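Local coordinates for protein periplasmic beta-glucosidase (Pseudomonas aeruginosa, PDB 6R5T) that probably hydrolyses terminal, non-reducing beta-D-glucosyl residues from beta-glucosides in the periplasm, as a family 3 glycoside hydrolase, with release of beta-D-glucose, at residues K389-V394 with A407-Q412; K428-S433 with P496-R501. The protein carries 1 engineered substitution. All blocks are in the same frame, centred on the assembly; numbering follows the deposited sequence.

Contact 1. Residues K389-V394 with A407-Q412; sequences KSQRDV and AVTVYQ
Thr-409 packs its methyl CG2 against the turn at Lys-389 and Ser-390 and against the side chain of Gln-391. Two N-capped helix starts meet here, in the glycoside hydrolase family 3 C-terminal domain: Ser-390 caps helix 391-394 and Thr-409 caps helix 410-418. The tight part lies around Thr-409. Its CG2 is 3.5 Å from Gln-391 CG and 3.5 Å from Lys-389 C. With chi1 at 70°, OG1 sits between the backbone N and the carbonyl carbon. There it accepts from Gln-412 N as the cap, while the methyl is left for the contact. Deeper in, Val-394 CG1 rests on Ala-407 CB at 3.8 Å. A water lies 3.0 Å from Ser-390 O and accepts from Val-410 N, bridging the two segments. Beyond the segments, Val-408 packs on helix 545-553.

The outer side is looser. The exposed Lys-389 runs alongside Tyr-411, extended beyond CG. Its CE stands 3.8 Å above the plane of the Tyr-411 ring, over its centre, in a CH-pi contact. The ammonium lies farther out over the same face, with NZ 4.6 Å from the ring centroid, a cation-pi pair. Lys-389 also makes a cation-pi contact with Tyr-426.

Gln-391 supplies the direct hydrogen bond between the segments. Its extended chain brings the amide to the backbone of Ala-407, and a weak second bond reaches Arg-405 O. Gln-391 NE2 donates to Ala-407 O over 2.9 Å, nearly straight at 169°, in the carbonyl plane and on a lone pair.

Contact 2. Residues K428-S433 with P496-R501; sequences KGANVS and PASQRR
Ser-498 and Gln-499, in the first turn of helix 497-508, grip two successive carbonyls of the loop 428-433. Ser-498 OG donates to Asn-431 O at 2.8 Å, tilted 32° from the carbonyl plane. A chi1 of 55° sets OG between the backbone N and the carbonyl carbon of Ser-498, turned to the loop. Gln-499 NE2 donates to Val-432 O, also at 2.8 Å, with an N-H...O angle of 156°. This oxygen lies almost in the amide plane of Gln-499. Pro-496, at the N-cap position, brings its ring against the same oxygen, with CB 3.1 Å from Val-432 O. On the other flank Ala-430 CB meets Ser-498 O at 3.6 Å.

A second shell positions Gln-499 and the loop. Gln-499 OE1 accepts from Gly-478 N, so both ends of the amide are bonded and its rotation is fixed. Asn-431 has its CB pointing away from the helix, and its OD1 accepts from Asp-452 N. Ser-433 OG bonds Asp-435 N.

The contact is buried and belongs to the alpha/beta C-terminal domain of family 3. The loop leaves edge strand 423-427 and leads to helix 436-442, on which Val-432 and Ser-433 pack. Asn-431 leans on helix 456-468, and Arg-501 reaches that helix through a salt bridge to Glu-457. Thus the first turn of helix 497-508 is tied to the loop, and the rest of the helix leads on toward strand 513-518.

Both contacts lie in the glycoside hydrolase family 3 C-terminal domain, on the same side of the chain's centre. Along the chain both segments of contact 1 come before those of contact 2. Their centres are about 17 Å apart, and their nearest atoms stay about 5 Å apart without touching. The mixed sheet links them: strand 380-384 precedes segment 389-394, and edge strand 423-427 follows helix 410-418 after a short connection and leads into loop 428-433. Tyr-426, the cation-pi partner of Lys-389, belongs to that strand, while Pro-386, before contact 1, touches Val-432 and Gln-499 of contact 2. Both contacts lie away from the lactose pocket and the magnesium site.

Contact 1. Residues K389-V394 with A407-Q412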
ATOM      1  N   LYS A 389     -18.363  21.631  21.551  1.00 15.89           N
ATOM      2  CA  LYS A 389     -18.435  23.101  21.435  1.00 17.06           C
ATOM      3  C   LYS A 389     -17.374  23.653  20.473  1.00 18.34           C
ATOM      4  O   LYS A 389     -17.044  24.867  20.581  1.00 18.67           O
ATOM      5  CB  LYS A 389     -18.250  23.722  22.815  1.00 18.08           C
ATOM      6  CG  LYS A 389     -19.454  23.559  23.698  1.00 22.00           C
ATOM      7  CD  LYS A 389     -19.377  24.473  24.908  1.00 27.41           C
ATOM      8  CE  LYS A 389     -20.610  24.369  25.773  1.00 33.35           C
ATOM      9  NZ  LYS A 389     -20.535  25.356  26.885  1.00 38.33           N
ATOM     10  N   SER A 390     -16.910  22.865  19.520  1.00 15.87           N
ATOM     11  CA  SER A 390     -15.879  23.336  18.588  1.00 17.62           C
ATOM     12  C   SER A 390     -16.486  23.962  17.337  1.00 18.80           C
ATOM     13  O   SER A 390     -17.070  23.234  16.510  1.00 18.20           O
ATOM     14  CB  SER A 390     -14.957  22.220  18.223  1.00 17.47           C
ATOM     15  OG  SER A 390     -13.965  22.741  17.368  1.00 18.47           O
ATOM     16  N   GLN A 391     -16.357  25.272  17.188  1.00 16.49           N
ATOM     17  CA  GLN A 391     -16.724  25.948  15.930  1.00 16.99           C
ATOM     18  C   GLN A 391     -15.643  25.735  14.884  1.00 17.04           C
ATOM     19  O   GLN A 391     -15.993  25.598  13.744  1.00 16.28           O
ATOM     20  CB  GLN A 391     -16.899  27.442  16.193  1.00 15.48           C
ATOM     21  CG  GLN A 391     -18.200  27.743  16.920  1.00 17.03           C
ATOM     22  CD  GLN A 391     -18.399  29.203  17.218  1.00 18.83           C
ATOM     23  OE1 GLN A 391     -17.504  29.833  17.797  1.00 21.61           O
ATOM     24  NE2 GLN A 391     -19.563  29.725  16.838  1.00 17.26           N
ATOM     25  N   ARG A 392     -14.371  25.702  15.289  1.00 16.57           N
ATOM     26  CA  ARG A 392     -13.271  25.577  14.310  1.00 17.31           C
ATOM     27  C   ARG A 392     -13.376  24.219  13.631  1.00 17.02           C
ATOM     28  O   ARG A 392     -13.140  24.130  12.391  1.00 17.71           O
ATOM     29  CB  ARG A 392     -11.907  25.767  14.953  1.00 20.76           C
ATOM     30  CG  ARG A 392     -10.772  25.661  13.946  1.00 24.61           C
ATOM     31  CD  ARG A 392     -10.752  26.814  12.954  1.00 30.00           C
ATOM     32  NE  ARG A 392      -9.784  26.634  11.880  1.00 34.95           N
ATOM     33  CZ  ARG A 392     -10.005  25.907  10.780  1.00 37.08           C
ATOM     34  NH1 ARG A 392      -9.063  25.812   9.851  1.00 42.88           N
ATOM     35  NH2 ARG A 392     -11.138  25.261  10.603  1.00 32.50           N
ATOM     36  N   ASP A 393     -13.733  23.176  14.377  1.00 14.72           N
ATOM     37  CA  ASP A 393     -13.700  21.837  13.745  1.00 16.19           C
ATOM     38  C   ASP A 393     -14.936  21.583  12.865  1.00 15.74           C
ATOM     39  O   ASP A 393     -14.811  20.917  11.820  1.00 16.77           O
ATOM     40  CB  ASP A 393     -13.521  20.766  14.805  1.00 16.37           C
ATOM     41  CG  ASP A 393     -12.143  20.908  15.441  1.00 17.37           C
ATOM     42  OD1 ASP A 393     -11.143  20.915  14.722  1.00 16.94           O
ATOM     43  OD2 ASP A 393     -12.099  21.209  16.635  1.00 18.71           O
ATOM     44  N   VAL A 394     -16.094  22.127  13.232  1.00 15.37           N
ATOM     45  CA  VAL A 394     -17.331  21.738  12.509  1.00 16.12           C
ATOM     46  C   VAL A 394     -17.255  22.220  11.067  1.00 16.79           C
ATOM     47  O   VAL A 394     -17.811  21.534  10.188  1.00 16.66           O
ATOM     48  CB  VAL A 394     -18.593  22.180  13.247  1.00 16.08           C
ATOM     49  CG1 VAL A 394     -18.747  23.702  13.206  1.00 17.58           C
ATOM     50  CG2 VAL A 394     -19.830  21.456  12.704  1.00 17.30           C
ATOM     51  N   ALA A 407     -20.369  29.618  12.956  1.00 14.59           N
ATOM     52  CA  ALA A 407     -20.756  28.191  12.859  1.00 14.04           C
ATOM     53  C   ALA A 407     -21.593  27.744  14.068  1.00 14.80           C
ATOM     54  O   ALA A 407     -21.399  28.224  15.201  1.00 16.16           O
ATOM     55  CB  ALA A 407     -19.529  27.341  12.684  1.00 14.28           C
ATOM     56  N   VAL A 408     -22.471  26.772  13.818  1.00 13.66           N
ATOM     57  CA  VAL A 408     -23.324  26.176  14.869  1.00 14.79           C
ATOM     58  C   VAL A 408     -22.653  24.900  15.381  1.00 14.50           C
ATOM     59  O   VAL A 408     -22.580  23.917  14.603  1.00 15.74           O
ATOM     60  CB  VAL A 408     -24.734  25.914  14.352  1.00 14.99           C
ATOM     61  CG1 VAL A 408     -25.611  25.353  15.465  1.00 15.77           C
ATOM     62  CG2 VAL A 408     -25.359  27.134  13.704  1.00 14.87           C
ATOM     63  N   THR A 409     -22.207  24.899  16.616  1.00 15.41           N
ATOM     64  CA  THR A 409     -21.654  23.682  17.250  1.00 15.29           C
ATOM     65  C   THR A 409     -22.730  22.620  17.505  1.00 16.26           C
ATOM     66  O   THR A 409     -23.931  22.892  17.458  1.00 15.60           O
ATOM     67  CB  THR A 409     -20.930  24.000  18.556  1.00 17.60           C
ATOM     68  OG1 THR A 409     -21.946  24.383  19.490  1.00 17.51           O
ATOM     69  CG2 THR A 409     -19.880  25.084  18.409  1.00 16.40           C
ATOM     70  N   VAL A 410     -22.285  21.399  17.748  1.00 14.64           N
ATOM     71  CA  VAL A 410     -23.242  20.328  18.126  1.00 15.31           C
ATOM     72  C   VAL A 410     -23.963  20.761  19.399  1.00 16.18           C
ATOM     73  O   VAL A 410     -25.194  20.686  19.419  1.00 15.74           O
ATOM     74  CB  VAL A 410     -22.560  18.975  18.297  1.00 16.74           C
ATOM     75  CG1 VAL A 410     -23.536  17.964  18.872  1.00 18.23           C
ATOM     76  CG2 VAL A 410     -21.984  18.535  16.974  1.00 17.61           C
ATOM     77  N   TYR A 411     -23.232  21.256  20.394  1.00 16.23           N
ATOM     78  CA  TYR A 411     -23.889  21.748  21.630  1.00 18.72           C
ATOM     79  C   TYR A 411     -24.969  22.777  21.295  1.00 17.71           C
ATOM     80  O   TYR A 411     -26.110  22.705  21.760  1.00 17.52           O
ATOM     81  CB  TYR A 411     -22.858  22.298  22.605  1.00 18.65           C
ATOM     82  CG  TYR A 411     -23.528  22.778  23.859  1.00 21.74           C
ATOM     83  CD1 TYR A 411     -24.041  24.061  23.934  1.00 24.50           C
ATOM     84  CD2 TYR A 411     -23.698  21.922  24.924  1.00 20.75           C
ATOM     85  CE1 TYR A 411     -24.670  24.505  25.083  1.00 26.83           C
ATOM     86  CE2 TYR A 411     -24.327  22.348  26.085  1.00 24.65           C
ATOM     87  CZ  TYR A 411     -24.852  23.621  26.127  1.00 27.48           C
ATOM     88  OH  TYR A 411     -25.484  24.050  27.255  1.00 31.64           O
ATOM     89  N   GLN A 412     -24.655  23.795  20.489  1.00 17.35           N
ATOM     90  CA  GLN A 412     -25.593  24.879  20.196  1.00 18.11           C
ATOM     91  C   GLN A 412     -26.772  24.356  19.410  1.00 17.74           C
ATOM     92  O   GLN A 412     -27.891  24.829  19.618  1.00 19.08           O
ATOM     93  CB  GLN A 412     -24.870  26.028  19.473  1.00 19.57           C
ATOM     94  CG  GLN A 412     -25.739  27.245  19.291  1.00 21.34           C
ATOM     95  CD  GLN A 412     -26.039  27.874  20.632  1.00 25.72           C
ATOM     96  OE1 GLN A 412     -25.130  28.145  21.403  1.00 33.26           O
ATOM     97  NE2 GLN A 412     -27.319  27.954  20.971  1.00 28.03           N
TER
HETATM   98  O   HOH W   1     -19.270  21.309  17.278  1.00 17.55           O

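Contact 2. Residues K428-S433 with P496-R501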
ATOM      1  N   LYS A 428     -16.232  18.956  28.759  1.00 17.73           N
ATOM      2  CA  LYS A 428     -15.301  18.689  27.651  1.00 17.87           C
ATOM      3  C   LYS A 428     -14.856  17.231  27.665  1.00 17.11           C
ATOM      4  O   LYS A 428     -14.720  16.628  26.541  1.00 15.58           O
ATOM      5  CB  LYS A 428     -14.099  19.609  27.730  1.00 18.52           C
ATOM      6  CG  LYS A 428     -13.297  19.596  26.454  1.00 20.28           C
ATOM      7  CD  LYS A 428     -12.227  20.578  26.448  1.00 24.20           C
ATOM      8  CE  LYS A 428     -11.410  20.442  25.191  1.00 23.34           C
ATOM      9  NZ  LYS A 428     -10.664  21.682  24.942  1.00 28.09           N
ATOM     10  N   GLY A 429     -14.506  16.665  28.828  1.00 17.45           N
ATOM     11  CA  GLY A 429     -14.213  15.225  28.905  1.00 17.05           C
ATOM     12  C   GLY A 429     -12.790  14.847  28.616  1.00 16.51           C
ATOM     13  O   GLY A 429     -12.223  14.058  29.331  1.00 16.31           O
ATOM     14  N   ALA A 430     -12.229  15.364  27.514  1.00 15.61           N
ATOM     15  CA  ALA A 430     -10.856  15.103  27.119  1.00 14.81           C
ATOM     16  C   ALA A 430     -10.470  16.210  26.147  1.00 15.55           C
ATOM     17  O   ALA A 430     -11.323  16.739  25.498  1.00 17.05           O
ATOM     18  CB  ALA A 430     -10.723  13.753  26.467  1.00 15.31           C
ATOM     19  N   ASN A 431      -9.182  16.430  26.023  1.00 16.46           N
ATOM     20  CA  ASN A 431      -8.657  17.212  24.899  1.00 16.21           C
ATOM     21  C   ASN A 431      -8.706  16.319  23.650  1.00 16.99           C
ATOM     22  O   ASN A 431      -8.828  15.076  23.772  1.00 14.93           O
ATOM     23  CB  ASN A 431      -7.236  17.680  25.211  1.00 17.87           C
ATOM     24  CG  ASN A 431      -7.223  18.853  26.168  1.00 16.30           C
ATOM     25  OD1 ASN A 431      -8.028  19.770  26.051  1.00 18.72           O
ATOM     26  ND2 ASN A 431      -6.284  18.770  27.087  1.00 19.58           N
ATOM     27  N   VAL A 432      -8.589  16.923  22.478  1.00 16.29           N
ATOM     28  CA  VAL A 432      -8.709  16.155  21.204  1.00 17.03           C
ATOM     29  C   VAL A 432      -7.640  15.071  21.159  1.00 16.85           C
ATOM     30  O   VAL A 432      -7.844  13.998  20.561  1.00 16.52           O
ATOM     31  CB  VAL A 432      -8.666  17.036  19.953  1.00 22.63           C
ATOM     32  CG1 VAL A 432      -9.818  17.990  19.871  1.00 26.19           C
ATOM     33  CG2 VAL A 432      -7.392  17.788  19.776  1.00 22.94           C
ATOM     34  N   SER A 433      -6.476  15.334  21.745  1.00 15.09           N
ATOM     35  CA  SER A 433      -5.388  14.358  21.902  1.00 16.27           C
ATOM     36  C   SER A 433      -4.799  14.504  23.300  1.00 17.78           C
ATOM     37  O   SER A 433      -4.757  15.607  23.802  1.00 19.76           O
ATOM     38  CB  SER A 433      -4.326  14.515  20.844  1.00 17.28           C
ATOM     39  OG  SER A 433      -3.302  13.518  20.978  1.00 16.86           O
ATOM     40  N   PRO A 496      -8.867   9.333  18.646  1.00 13.86           N
ATOM     41  CA  PRO A 496      -7.708   9.543  19.508  1.00 15.34           C
ATOM     42  C   PRO A 496      -7.853   8.895  20.895  1.00 14.32           C
ATOM     43  O   PRO A 496      -8.936   8.890  21.469  1.00 14.50           O
ATOM     44  CB  PRO A 496      -7.605  11.059  19.621  1.00 15.87           C
ATOM     45  CG  PRO A 496      -8.215  11.531  18.293  1.00 15.27           C
ATOM     46  CD  PRO A 496      -9.348  10.571  18.015  1.00 14.79           C
ATOM     47  N   ALA A 497      -6.732   8.419  21.429  1.00 16.60           N
ATOM     48  CA  ALA A 497      -6.702   7.636  22.676  1.00 15.32           C
ATOM     49  C   ALA A 497      -7.324   8.410  23.842  1.00 15.46           C
ATOM     50  O   ALA A 497      -8.014   7.786  24.664  1.00 15.99           O
ATOM     51  CB  ALA A 497      -5.291   7.229  23.008  1.00 16.34           C
ATOM     52  N   SER A 498      -7.084   9.710  23.943  1.00 14.32           N
ATOM     53  CA  SER A 498      -7.622  10.490  25.097  1.00 15.95           C
ATOM     54  C   SER A 498      -9.145  10.380  25.071  1.00 15.25           C
ATOM     55  O   SER A 498      -9.811  10.301  26.149  1.00 15.86           O
ATOM     56  CB  SER A 498      -7.201  11.915  25.099  1.00 16.41           C
ATOM     57  OG  SER A 498      -7.567  12.527  23.853  1.00 17.77           O
ATOM     58  N   GLN A 499      -9.723  10.433  23.872  1.00 14.00           N
ATOM     59  CA  GLN A 499     -11.180  10.357  23.709  1.00 14.12           C
ATOM     60  C   GLN A 499     -11.691   8.914  23.888  1.00 15.11           C
ATOM     61  O   GLN A 499     -12.833   8.746  24.320  1.00 15.38           O
ATOM     62  CB  GLN A 499     -11.553  10.971  22.377  1.00 13.84           C
ATOM     63  CG  GLN A 499     -11.246  12.459  22.283  1.00 14.59           C
ATOM     64  CD  GLN A 499     -11.576  12.940  20.893  1.00 15.97           C
ATOM     65  OE1 GLN A 499     -12.753  12.861  20.531  1.00 14.69           O
ATOM     66  NE2 GLN A 499     -10.581  13.383  20.118  1.00 13.18           N
ATOM     67  N   ARG A 500     -10.934   7.899  23.459  1.00 14.12           N
ATOM     68  CA  ARG A 500     -11.397   6.493  23.662  1.00 15.54           C
ATOM     69  C   ARG A 500     -11.388   6.179  25.157  1.00 16.01           C
ATOM     70  O   ARG A 500     -12.298   5.469  25.610  1.00 16.14           O
ATOM     71  CB  ARG A 500     -10.520   5.489  22.914  1.00 16.98           C
ATOM     72  CG  ARG A 500     -10.680   5.622  21.417  1.00 17.49           C
ATOM     73  CD  ARG A 500     -10.044   4.517  20.577  1.00 18.73           C
ATOM     74  NE  ARG A 500      -8.639   4.747  20.542  1.00 21.35           N
ATOM     75  CZ  ARG A 500      -7.750   4.105  21.278  1.00 23.19           C
ATOM     76  NH1 ARG A 500      -8.144   3.097  22.034  1.00 26.44           N
ATOM     77  NH2 ARG A 500      -6.475   4.431  21.194  1.00 23.57           N
ATOM     78  N   ARG A 501     -10.445   6.743  25.904  1.00 15.66           N
ATOM     79  CA  ARG A 501     -10.437   6.562  27.382  1.00 16.17           C
ATOM     80  C   ARG A 501     -11.730   7.157  27.945  1.00 16.44           C
ATOM     81  O   ARG A 501     -12.377   6.525  28.835  1.00 17.34           O
ATOM     82  CB  ARG A 501      -9.204   7.262  27.944  1.00 18.49           C
ATOM     83  CG  ARG A 501      -9.026   7.031  29.433  1.00 21.34           C
ATOM     84  CD  ARG A 501      -7.720   7.689  29.845  1.00 24.21           C
ATOM     85  NE  ARG A 501      -7.544   7.522  31.283  1.00 30.67           N
ATOM     86  CZ  ARG A 501      -6.690   8.229  32.025  1.00 31.53           C
ATOM     87  NH1 ARG A 501      -5.976   9.201  31.489  1.00 32.08           N
ATOM     88  NH2 ARG A 501      -6.622   7.998  33.325  1.00 33.40           N
TER